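Local atomic coordinates of cellulosome protein dockerin type I (Clostridium thermocellum, PDB entry 2WZ8), a protein that probably binds carbohydrate as a family 35 carbohydrate-binding module of a cellulosomal protein, with a calcium ion built into its beta-sandwich. Residues A[37-43]-A[135-141]; A[66-72]-A[102-108]; A[11-15]-A[33-38]. One frame throughout, in Å; residues are numbered along the deposited sequence.

From the N terminus, contact 3 closes first: 11-15, at the end of strand 9-12, meets 33-38 around a calcium ion, closing a short loop that holds strands 19-20 and 25-28. Contact 1 opens within the same strand 36-39, so the two share Y37 and V38. It closes a much longer loop when 37-43 meets 135-141. Contact 2, between 66-72 and 102-108, is nested inside that loop. Contacts 1 and 2 touch at N140 and A69, because strands 140-147 and 60-69 are neighbours in the four-stranded sheet. Contact 3 reaches the same sheet through strand 9-12, on the other side of strand 140-147.

Contact 1: A[37-43]-A[135-141]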
loop_
_atom_site.group_PDB
_atom_site.type_symbol
_atom_site.label_atom_id
_atom_site.label_comp_id
_atom_site.label_asym_id
_atom_site.label_seq_id
_atom_site.Cartn_x
_atom_site.Cartn_y
_atom_site.Cartn_z
ATOM N N TYR A 37 9.646 5.759 0.555
ATOM C CA TYR A 37 8.414 5.100 0.054
ATOM C C TYR A 37 8.810 3.810 -0.616
ATOM O O TYR A 37 10.011 3.498 -0.752
ATOM C CB TYR A 37 7.613 5.994 -0.883
ATOM C CG TYR A 37 8.329 6.213 -2.179
ATOM C CD1 TYR A 37 8.069 5.413 -3.283
ATOM C CD2 TYR A 37 9.298 7.202 -2.295
ATOM C CE1 TYR A 37 8.769 5.552 -4.446
ATOM C CE2 TYR A 37 10.006 7.359 -3.500
ATOM C CZ TYR A 37 9.719 6.549 -4.555
ATOM O OH TYR A 37 10.399 6.680 -5.749
ATOM N N VAL A 38 7.809 3.019 -1.001
ATOM C CA VAL A 38 8.048 1.800 -1.789
ATOM C C VAL A 38 7.438 1.978 -3.161
ATOM O O VAL A 38 6.297 2.340 -3.299
ATOM C CB VAL A 38 7.547 0.529 -1.063
ATOM C CG1 VAL A 38 7.666 -0.680 -1.975
ATOM C CG2 VAL A 38 8.351 0.310 0.165
ATOM N N GLY A 39 8.261 1.746 -4.185
ATOM C CA GLY A 39 7.874 1.872 -5.588
ATOM C C GLY A 39 7.977 0.545 -6.304
ATOM O O GLY A 39 8.440 -0.454 -5.761
ATOM N N TRP A 40 7.617 0.614 -7.566
ATOM C CA TRP A 40 7.667 -0.495 -8.535
ATOM C C TRP A 40 6.891 -1.706 -8.035
ATOM O O TRP A 40 7.290 -2.857 -8.187
ATOM C CB TRP A 40 9.103 -0.817 -8.932
ATOM C CG TRP A 40 9.674 0.376 -9.592
ATOM C CD1 TRP A 40 10.442 1.358 -9.011
ATOM C CD2 TRP A 40 9.404 0.838 -10.923
ATOM N NE1 TRP A 40 10.684 2.369 -9.911
ATOM C CE2 TRP A 40 10.064 2.078 -11.088
ATOM C CE3 TRP A 40 8.661 0.332 -11.980
ATOM C CZ2 TRP A 40 9.999 2.811 -12.265
ATOM C CZ3 TRP A 40 8.611 1.050 -13.162
ATOM C CH2 TRP A 40 9.288 2.276 -13.291
ATOM N N ILE A 41 5.743 -1.385 -7.448
ATOM C CA ILE A 41 4.754 -2.403 -7.057
ATOM C C ILE A 41 3.841 -2.633 -8.247
ATOM O O ILE A 41 3.054 -1.792 -8.616
ATOM C CB ILE A 41 3.906 -1.961 -5.842
ATOM C CG1 ILE A 41 4.769 -1.562 -4.654
ATOM C CG2 ILE A 41 2.923 -3.051 -5.452
ATOM C CD1 ILE A 41 3.993 -0.733 -3.621
ATOM N N GLY A 42 3.952 -3.792 -8.856
ATOM C CA GLY A 42 3.117 -4.146 -10.004
ATOM C C GLY A 42 3.871 -4.851 -11.111
ATOM O O GLY A 42 4.978 -5.348 -10.913
ATOM N N ASN A 43 3.236 -4.891 -12.282
ATOM C CA ASN A 43 3.782 -5.617 -13.450
ATOM C C ASN A 43 4.059 -7.079 -13.113
ATOM O O ASN A 43 5.058 -7.674 -13.518
ATOM C CB ASN A 43 5.076 -4.955 -13.911
ATOM C CG ASN A 43 5.580 -5.545 -15.200
ATOM O OD1 ASN A 43 4.798 -5.806 -16.117
ATOM N ND2 ASN A 43 6.880 -5.798 -15.255
ATOM N N GLY A 135 2.486 -4.814 -17.042
ATOM C CA GLY A 135 2.501 -3.394 -17.448
ATOM C C GLY A 135 1.651 -2.446 -16.604
ATOM O O GLY A 135 1.578 -1.250 -16.879
ATOM N N SER A 136 0.997 -3.006 -15.593
ATOM C CA SER A 136 0.091 -2.263 -14.697
ATOM C C SER A 136 0.701 -2.156 -13.311
ATOM O O SER A 136 1.132 -3.156 -12.728
ATOM C CB SER A 136 -1.266 -2.971 -14.613
ATOM O OG SER A 136 -2.303 -2.129 -14.144
ATOM N N TYR A 137 0.726 -0.937 -12.781
ATOM C CA TYR A 137 1.355 -0.673 -11.483
ATOM C C TYR A 137 0.380 -0.104 -10.471
ATOM O O TYR A 137 -0.521 0.696 -10.791
ATOM C CB TYR A 137 2.537 0.297 -11.607
ATOM C CG TYR A 137 3.696 -0.283 -12.391
ATOM C CD1 TYR A 137 4.679 -1.036 -11.758
ATOM C CD2 TYR A 137 3.769 -0.123 -13.760
ATOM C CE1 TYR A 137 5.716 -1.579 -12.474
ATOM C CE2 TYR A 137 4.816 -0.664 -14.488
ATOM C CZ TYR A 137 5.767 -1.405 -13.830
ATOM O OH TYR A 137 6.813 -1.920 -14.553
ATOM N N ALA A 138 0.590 -0.525 -9.237
ATOM C CA ALA A 138 -0.003 0.142 -8.066
ATOM C C ALA A 138 0.598 1.531 -7.863
ATOM O O ALA A 138 1.666 1.818 -8.375
ATOM C CB ALA A 138 0.224 -0.698 -6.788
ATOM N N PRO A 139 -0.098 2.401 -7.138
ATOM C CA PRO A 139 0.583 3.625 -6.735
ATOM C C PRO A 139 1.822 3.301 -5.898
ATOM O O PRO A 139 1.949 2.209 -5.320
ATOM C CB PRO A 139 -0.442 4.326 -5.854
ATOM C CG PRO A 139 -1.272 3.242 -5.318
ATOM C CD PRO A 139 -1.353 2.212 -6.393
ATOM N N ASN A 140 2.691 4.298 -5.804
ATOM C CA ASN A 140 3.790 4.257 -4.824
ATOM C C ASN A 140 3.179 4.423 -3.427
ATOM O O ASN A 140 2.337 5.288 -3.214
ATOM C CB ASN A 140 4.810 5.352 -5.105
ATOM C CG ASN A 140 5.550 5.154 -6.391
ATOM O OD1 ASN A 140 5.486 4.082 -6.993
ATOM N ND2 ASN A 140 6.274 6.171 -6.808
ATOM N N ILE A 141 3.602 3.592 -2.489
ATOM C CA ILE A 141 3.030 3.575 -1.142
ATOM C C ILE A 141 4.025 4.145 -0.152
ATOM O O ILE A 141 5.169 3.710 -0.082
ATOM C CB ILE A 141 2.561 2.190 -0.715
ATOM C CG1 ILE A 141 1.631 1.574 -1.777
ATOM C CG2 ILE A 141 1.931 2.215 0.697
ATOM C CD1 ILE A 141 0.334 2.184 -1.913
HETATM O O HOH W 1 7.234 3.190 -8.864
HETATM O O HOH W 2 4.441 1.375 -7.609
#
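W40 turns the edge of its six-membered ring to the face of Y137 in an offset edge-to-face pair. The planes stand at 90° and the centroids are 5.3 Å apart. The closest atoms are W40 CE3 and Y137 CE1. N43 lies alongside the Y137 ring, pointing the same way, with its CB against CZ and OH. The N43 amide is used as well: OD1 accepts from G135 N at 2.7 Å. CG of N43 is anti to the backbone N (chi1 -173°), which carries OD1 across to G135.

The backbones bond at both ends of the contact, in an interrupted antiparallel pairing that runs out from strand ends of the beta-sandwich. V38 and I141 form an antiparallel hydrogen-bonded pair, with V38 N to I141 O at 2.9 Å and I141 N to V38 O at 3.1 Å. Further on, I41 O accepts from A138 N at 2.8 Å, and S136 O accepts from N43 N. G42 CA lies 3.5 Å from S136 O, a CA-H...O contact.

Between these ends two waters fill in for direct bonds. N140 OD1 accepts from both. Water 1 accepts from W40 N; water 2 accepts from I41 N and donates to A138 O, so it joins three residues. The N140 amide lies near the Y37 ring, its plane 21° from that of the ring, with ND2 3.5 Å from Y37 CE1.

On the inner side I41 CD1 meets I141 CG1 at 3.8 Å, and I41 CG2 rests on A138 CB. L49 of strand 49-56 touches V38, I41 and I141. I141 also packs on V66 and F68 of strand 60-69, while A138 and P139 lie on C88 of strand 86-92. Strand 36-39 pairs on through Y37 and G39 to strand 25-28.

Contact 2: A[66-72]-A[102-108]; sequences VQFANAE and FFNTRGW
This is a loop-to-strand contact, part aromatic cluster and part hydrogen-bonded turn. The end of strand 60-69 and the residues after it meet the loop between strands 98-102 and 112-120. F68 sits between two phenylalanines. F102 points its edge at the F68 face, with CD1 3.5 Å above the plane and over its centre. F68 in turn puts its own edge, CZ, over the centre of the F103 face. The ring planes are 66° apart in both pairs. I141 and P139 also touch F68. F68 and F102 are buried inside the beta-sandwich, while F103 is partly exposed.

Beyond the strand, N70 carries the polar half. Its N donates to T105 OG1 at 3.0 Å, nearly straight at 172°. T105 OG1 also hydrogen-bonds T110 O. N70 O accepts from T105 N at 2.7 Å. With CG anti to the backbone N (chi1 167°), N70 ND2 donates to F103 O at 3.1 Å, from above the carbonyl plane, and to V84 O. OD1 of N70 accepts from E72 N in an Asx turn, and N104 OD1 forms another with R106 N. A71 CB sits over the five-membered ring of W108 in a CH-pi contact, 3.5 Å from the centroid. Water 3 links A71 O to W108 NE1.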
loop_
_atom_site.group_PDB
_atom_site.type_symbol
_atom_site.label_atom_id
_atom_site.label_comp_id
_atom_site.label_asym_id
_atom_site.label_seq_id
_atom_site.Cartn_x
_atom_site.Cartn_y
_atom_site.Cartn_z
ATOM N N VAL A 66 -4.369 4.811 3.485
ATOM C CA VAL A 66 -3.187 4.589 2.656
ATOM C C VAL A 66 -2.701 5.927 2.142
ATOM O O VAL A 66 -3.447 6.671 1.498
ATOM C CB VAL A 66 -3.507 3.651 1.465
ATOM C CG1 VAL A 66 -2.260 3.388 0.594
ATOM C CG2 VAL A 66 -4.108 2.305 1.931
ATOM N N GLN A 67 -1.441 6.218 2.427
ATOM C CA GLN A 67 -0.777 7.418 1.888
ATOM C C GLN A 67 0.086 7.004 0.710
ATOM O O GLN A 67 0.902 6.118 0.823
ATOM C CB GLN A 67 0.034 8.158 2.945
ATOM C CG GLN A 67 0.624 9.469 2.425
ATOM C CD GLN A 67 1.012 10.433 3.501
ATOM O OE1 GLN A 67 2.206 10.776 3.667
ATOM N NE2 GLN A 67 0.027 10.890 4.237
ATOM N N PHE A 68 -0.137 7.663 -0.412
ATOM C CA PHE A 68 0.370 7.186 -1.709
ATOM C C PHE A 68 0.626 8.337 -2.674
ATOM O O PHE A 68 0.090 9.443 -2.488
ATOM C CB PHE A 68 -0.631 6.179 -2.322
ATOM C CG PHE A 68 -1.901 6.823 -2.812
ATOM C CD1 PHE A 68 -2.022 7.234 -4.129
ATOM C CD2 PHE A 68 -2.932 7.098 -1.925
ATOM C CE1 PHE A 68 -3.139 7.886 -4.578
ATOM C CE2 PHE A 68 -4.050 7.782 -2.360
ATOM C CZ PHE A 68 -4.159 8.161 -3.692
ATOM N N ALA A 69 1.391 8.033 -3.731
ATOM C CA ALA A 69 1.572 8.940 -4.868
ATOM C C ALA A 69 1.236 8.207 -6.151
ATOM O O ALA A 69 1.527 7.040 -6.293
ATOM C CB ALA A 69 2.969 9.535 -4.899
ATOM N N ASN A 70 0.633 8.934 -7.080
ATOM C CA ASN A 70 0.285 8.398 -8.393
ATOM C C ASN A 70 0.190 9.525 -9.407
ATOM O O ASN A 70 -0.771 10.275 -9.375
ATOM C CB ASN A 70 -1.060 7.647 -8.371
ATOM C CG ASN A 70 -1.580 7.362 -9.788
ATOM O OD1 ASN A 70 -0.784 7.284 -10.733
ATOM N ND2 ASN A 70 -2.892 7.239 -9.938
ATOM N N ALA A 71 1.171 9.626 -10.317
ATOM C CA ALA A 71 1.167 10.669 -11.363
ATOM C C ALA A 71 1.149 10.093 -12.760
ATOM O O ALA A 71 1.598 10.741 -13.704
ATOM C CB ALA A 71 2.347 11.647 -11.186
ATOM N N GLU A 72 0.615 8.890 -12.889
ATOM C CA GLU A 72 0.526 8.235 -14.196
ATOM C C GLU A 72 -0.369 9.009 -15.158
ATOM O O GLU A 72 -1.453 9.475 -14.809
ATOM C CB GLU A 72 0.029 6.799 -14.068
ATOM C CG GLU A 72 0.143 6.033 -15.384
ATOM C CD GLU A 72 -0.119 4.588 -15.276
ATOM O OE1 GLU A 72 0.255 3.958 -14.275
ATOM O OE2 GLU A 72 -0.665 4.042 -16.280
ATOM N N PHE A 102 -6.880 3.903 -7.203
ATOM C CA PHE A 102 -6.269 5.065 -6.544
ATOM C C PHE A 102 -6.202 6.245 -7.490
ATOM O O PHE A 102 -5.660 6.152 -8.609
ATOM C CB PHE A 102 -4.855 4.713 -6.087
ATOM C CG PHE A 102 -4.811 3.850 -4.872
ATOM C CD1 PHE A 102 -4.719 4.417 -3.624
ATOM C CD2 PHE A 102 -4.838 2.463 -4.973
ATOM C CE1 PHE A 102 -4.693 3.621 -2.472
ATOM C CE2 PHE A 102 -4.751 1.679 -3.834
ATOM C CZ PHE A 102 -4.685 2.262 -2.590
ATOM N N PHE A 103 -6.747 7.362 -7.018
ATOM C CA PHE A 103 -6.783 8.620 -7.765
ATOM C C PHE A 103 -5.374 9.153 -8.050
ATOM O O PHE A 103 -4.356 8.679 -7.558
ATOM C CB PHE A 103 -7.676 9.681 -7.082
ATOM C CG PHE A 103 -7.227 10.100 -5.690
ATOM C CD1 PHE A 103 -6.150 10.961 -5.515
ATOM C CD2 PHE A 103 -7.898 9.663 -4.551
ATOM C CE1 PHE A 103 -5.788 11.362 -4.253
ATOM C CE2 PHE A 103 -7.485 10.061 -3.292
ATOM C CZ PHE A 103 -6.450 10.903 -3.142
ATOM N N ASN A 104 -5.335 10.124 -8.940
ATOM C CA ASN A 104 -4.089 10.703 -9.364
ATOM C C ASN A 104 -3.714 11.880 -8.458
ATOM O O ASN A 104 -4.501 12.812 -8.247
ATOM C CB ASN A 104 -4.207 11.122 -10.834
ATOM C CG ASN A 104 -2.882 11.196 -11.546
ATOM O OD1 ASN A 104 -2.165 12.180 -11.409
ATOM N ND2 ASN A 104 -2.550 10.164 -12.334
ATOM N N THR A 105 -2.488 11.853 -7.949
ATOM C CA THR A 105 -1.950 12.932 -7.117
ATOM C C THR A 105 -1.182 13.999 -7.926
ATOM O O THR A 105 -0.712 14.993 -7.369
ATOM C CB THR A 105 -1.021 12.401 -6.025
ATOM O OG1 THR A 105 0.161 11.865 -6.635
ATOM C CG2 THR A 105 -1.711 11.371 -5.167
ATOM N N ARG A 106 -1.022 13.721 -9.212
ATOM C CA ARG A 106 -0.464 14.655 -10.222
ATOM C C ARG A 106 1.039 14.963 -10.106
ATOM O O ARG A 106 1.604 15.707 -10.905
ATOM C CB ARG A 106 -1.247 15.973 -10.255
ATOM C CG ARG A 106 -2.665 15.854 -10.724
ATOM C CD ARG A 106 -3.399 17.236 -10.760
ATOM N NE ARG A 106 -4.693 17.082 -11.397
ATOM C CZ ARG A 106 -4.895 17.128 -12.704
ATOM N NH1 ARG A 106 -3.870 17.303 -13.523
ATOM N NH2 ARG A 106 -6.121 16.952 -13.193
ATOM N N GLY A 107 1.669 14.345 -9.143
ATOM C CA GLY A 107 3.090 14.406 -8.924
ATOM C C GLY A 107 3.609 13.229 -8.173
ATOM O O GLY A 107 2.994 12.786 -7.212
ATOM N N TRP A 108 4.772 12.744 -8.564
ATOM C CA TRP A 108 5.356 11.568 -7.882
ATOM C C TRP A 108 5.863 11.859 -6.481
ATOM O O TRP A 108 6.073 10.936 -5.693
ATOM C CB TRP A 108 6.428 10.874 -8.747
ATOM C CG TRP A 108 5.866 10.313 -9.972
ATOM C CD1 TRP A 108 6.013 10.789 -11.244
ATOM C CD2 TRP A 108 5.011 9.171 -10.074
ATOM N NE1 TRP A 108 5.277 10.043 -12.111
ATOM C CE2 TRP A 108 4.643 9.043 -11.418
ATOM C CE3 TRP A 108 4.478 8.276 -9.142
ATOM C CZ2 TRP A 108 3.838 7.996 -11.885
ATOM C CZ3 TRP A 108 3.650 7.268 -9.598
ATOM C CH2 TRP A 108 3.333 7.138 -10.954
HETATM O O HOH W 3 3.910 10.089 -14.930
HETATM O O HOH W 4 -0.286 13.096 -13.409
#

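Contact 3: A[11-15]-A[33-38]. With CA (calcium ion), chain B.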
loop_
_atom_site.group_PDB
_atom_site.type_symbol
_atom_site.label_atom_id
_atom_site.label_comp_id
_atom_site.label_asym_id
_atom_site.label_seq_id
_atom_site.Cartn_x
_atom_site.Cartn_y
_atom_site.Cartn_z
ATOM N N TYR A 11 2.209 2.400 10.037
ATOM C CA TYR A 11 3.270 1.560 9.485
ATOM C C TYR A 11 3.814 2.169 8.194
ATOM O O TYR A 11 3.098 2.348 7.202
ATOM C CB TYR A 11 2.760 0.145 9.189
ATOM C CG TYR A 11 2.077 -0.495 10.380
ATOM C CD1 TYR A 11 2.801 -1.234 11.294
ATOM C CD2 TYR A 11 0.727 -0.295 10.626
ATOM C CE1 TYR A 11 2.184 -1.809 12.418
ATOM C CE2 TYR A 11 0.108 -0.854 11.757
ATOM C CZ TYR A 11 0.839 -1.623 12.623
ATOM O OH TYR A 11 0.218 -2.162 13.743
ATOM N N GLU A 12 5.108 2.451 8.226
ATOM C CA GLU A 12 5.787 2.948 7.031
ATOM C C GLU A 12 5.923 1.828 6.024
ATOM O O GLU A 12 6.239 0.689 6.383
ATOM C CB GLU A 12 7.159 3.509 7.374
ATOM C CG GLU A 12 7.093 4.757 8.217
ATOM C CD GLU A 12 6.589 6.031 7.502
ATOM O OE1 GLU A 12 6.417 6.029 6.256
ATOM O OE2 GLU A 12 6.371 7.051 8.240
ATOM N N ALA A 13 5.740 2.140 4.746
ATOM C CA ALA A 13 5.898 1.129 3.708
ATOM C C ALA A 13 7.328 0.524 3.731
ATOM O O ALA A 13 7.551 -0.663 3.520
ATOM C CB ALA A 13 5.595 1.745 2.355
ATOM N N GLU A 14 8.298 1.392 3.981
ATOM C CA GLU A 14 9.725 1.049 3.993
ATOM C C GLU A 14 10.207 0.403 5.288
ATOM O O GLU A 14 11.378 0.086 5.433
ATOM C CB GLU A 14 10.576 2.293 3.743
ATOM C CG GLU A 14 10.469 3.376 4.847
ATOM C CD GLU A 14 9.360 4.409 4.656
ATOM O OE1 GLU A 14 8.368 4.135 3.916
ATOM O OE2 GLU A 14 9.459 5.503 5.242
ATOM N N ASP A 15 9.298 0.233 6.239
ATOM C CA ASP A 15 9.651 -0.405 7.522
ATOM C C ASP A 15 10.439 -1.684 7.235
ATOM O O ASP A 15 10.024 -2.495 6.410
ATOM C CB ASP A 15 8.370 -0.745 8.287
ATOM C CG ASP A 15 8.593 -1.271 9.694
ATOM O OD1 ASP A 15 9.554 -1.978 9.954
ATOM O OD2 ASP A 15 7.720 -1.016 10.524
ATOM N N SER A 33 6.645 10.579 4.096
ATOM C CA SER A 33 6.767 10.241 5.513
ATOM C C SER A 33 7.949 9.329 5.754
ATOM O O SER A 33 8.146 8.318 5.071
ATOM C CB SER A 33 5.472 9.615 6.022
ATOM O OG SER A 33 5.490 9.364 7.401
ATOM N N GLY A 34 8.786 9.737 6.700
ATOM C CA GLY A 34 9.973 8.964 7.025
ATOM C C GLY A 34 11.109 9.090 6.025
ATOM O O GLY A 34 12.181 8.469 6.180
ATOM N N GLY A 35 10.871 9.897 5.005
ATOM C CA GLY A 35 11.819 10.140 3.934
ATOM C C GLY A 35 12.000 9.026 2.923
ATOM O O GLY A 35 12.885 9.063 2.072
ATOM N N GLN A 36 11.087 8.080 2.955
ATOM C CA GLN A 36 11.121 6.967 1.991
ATOM C C GLN A 36 9.709 6.514 1.643
ATOM O O GLN A 36 8.737 6.758 2.393
ATOM C CB GLN A 36 11.866 5.741 2.566
ATOM C CG GLN A 36 13.346 5.909 2.861
ATOM C CD GLN A 36 13.906 4.577 3.389
ATOM O OE1 GLN A 36 14.158 3.680 2.622
ATOM N NE2 GLN A 36 14.057 4.458 4.680
ATOM N N TYR A 37 9.646 5.759 0.555
ATOM C CA TYR A 37 8.414 5.100 0.054
ATOM C C TYR A 37 8.810 3.810 -0.616
ATOM O O TYR A 37 10.011 3.498 -0.752
ATOM C CB TYR A 37 7.613 5.994 -0.883
ATOM C CG TYR A 37 8.329 6.213 -2.179
ATOM C CD1 TYR A 37 8.069 5.413 -3.283
ATOM C CD2 TYR A 37 9.298 7.202 -2.295
ATOM C CE1 TYR A 37 8.769 5.552 -4.446
ATOM C CE2 TYR A 37 10.006 7.359 -3.500
ATOM C CZ TYR A 37 9.719 6.549 -4.555
ATOM O OH TYR A 37 10.399 6.680 -5.749
ATOM N N VAL A 38 7.809 3.019 -1.001
ATOM C CA VAL A 38 8.048 1.800 -1.789
ATOM C C VAL A 38 7.438 1.978 -3.161
ATOM O O VAL A 38 6.297 2.340 -3.299
ATOM C CB VAL A 38 7.547 0.529 -1.063
ATOM C CG1 VAL A 38 7.666 -0.680 -1.975
ATOM C CG2 VAL A 38 8.351 0.310 0.165
HETATM CA CA CA B . 7.299 6.347 4.169
HETATM O O HOH W 5 13.935 1.409 5.650
#
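The calcium site of the module lies between 11-15 and 33-38, and four of its five protein ligands come from them. E12 OE1 alone binds the calcium ion from its carboxylate, at 2.3 Å. E14 is bidentate, with OE1 and OE2 both about 2.5 Å from the calcium ion. Segment 33-38 gives backbone oxygens: S33 O and Q36 O each lie 2.3 Å from the metal. D142 of strand 140-147 completes the protein ligands with its backbone O and OD1.

Both glutamates bend at chi2 to reach the ion. E14 CG lies between its backbone N and carbonyl carbon (chi1 64°), and from there the carboxylate passes over Q36 CB. The second oxygen of E12 is also held. S33 OG donates to E12 OE2 at 2.6 Å, on its syn lone pair, so S33 grips the metal by its carbonyl and the ligand carboxylate by its hydroxyl.

Next to the site A13 CB packs on V38 CG2 at 3.8 Å. A13 is the second residue of a type I turn from E12 to D15, closed by D15 N to E12 O. Water 5 joins E14 O to Q36 NE2.

Close oxygens such as E14 OE1 and Q36 O are drawn together by the shared cation. Without it they would probably repel one another, consistent with a structural role for calcium in joining these two segments to strand 140-147.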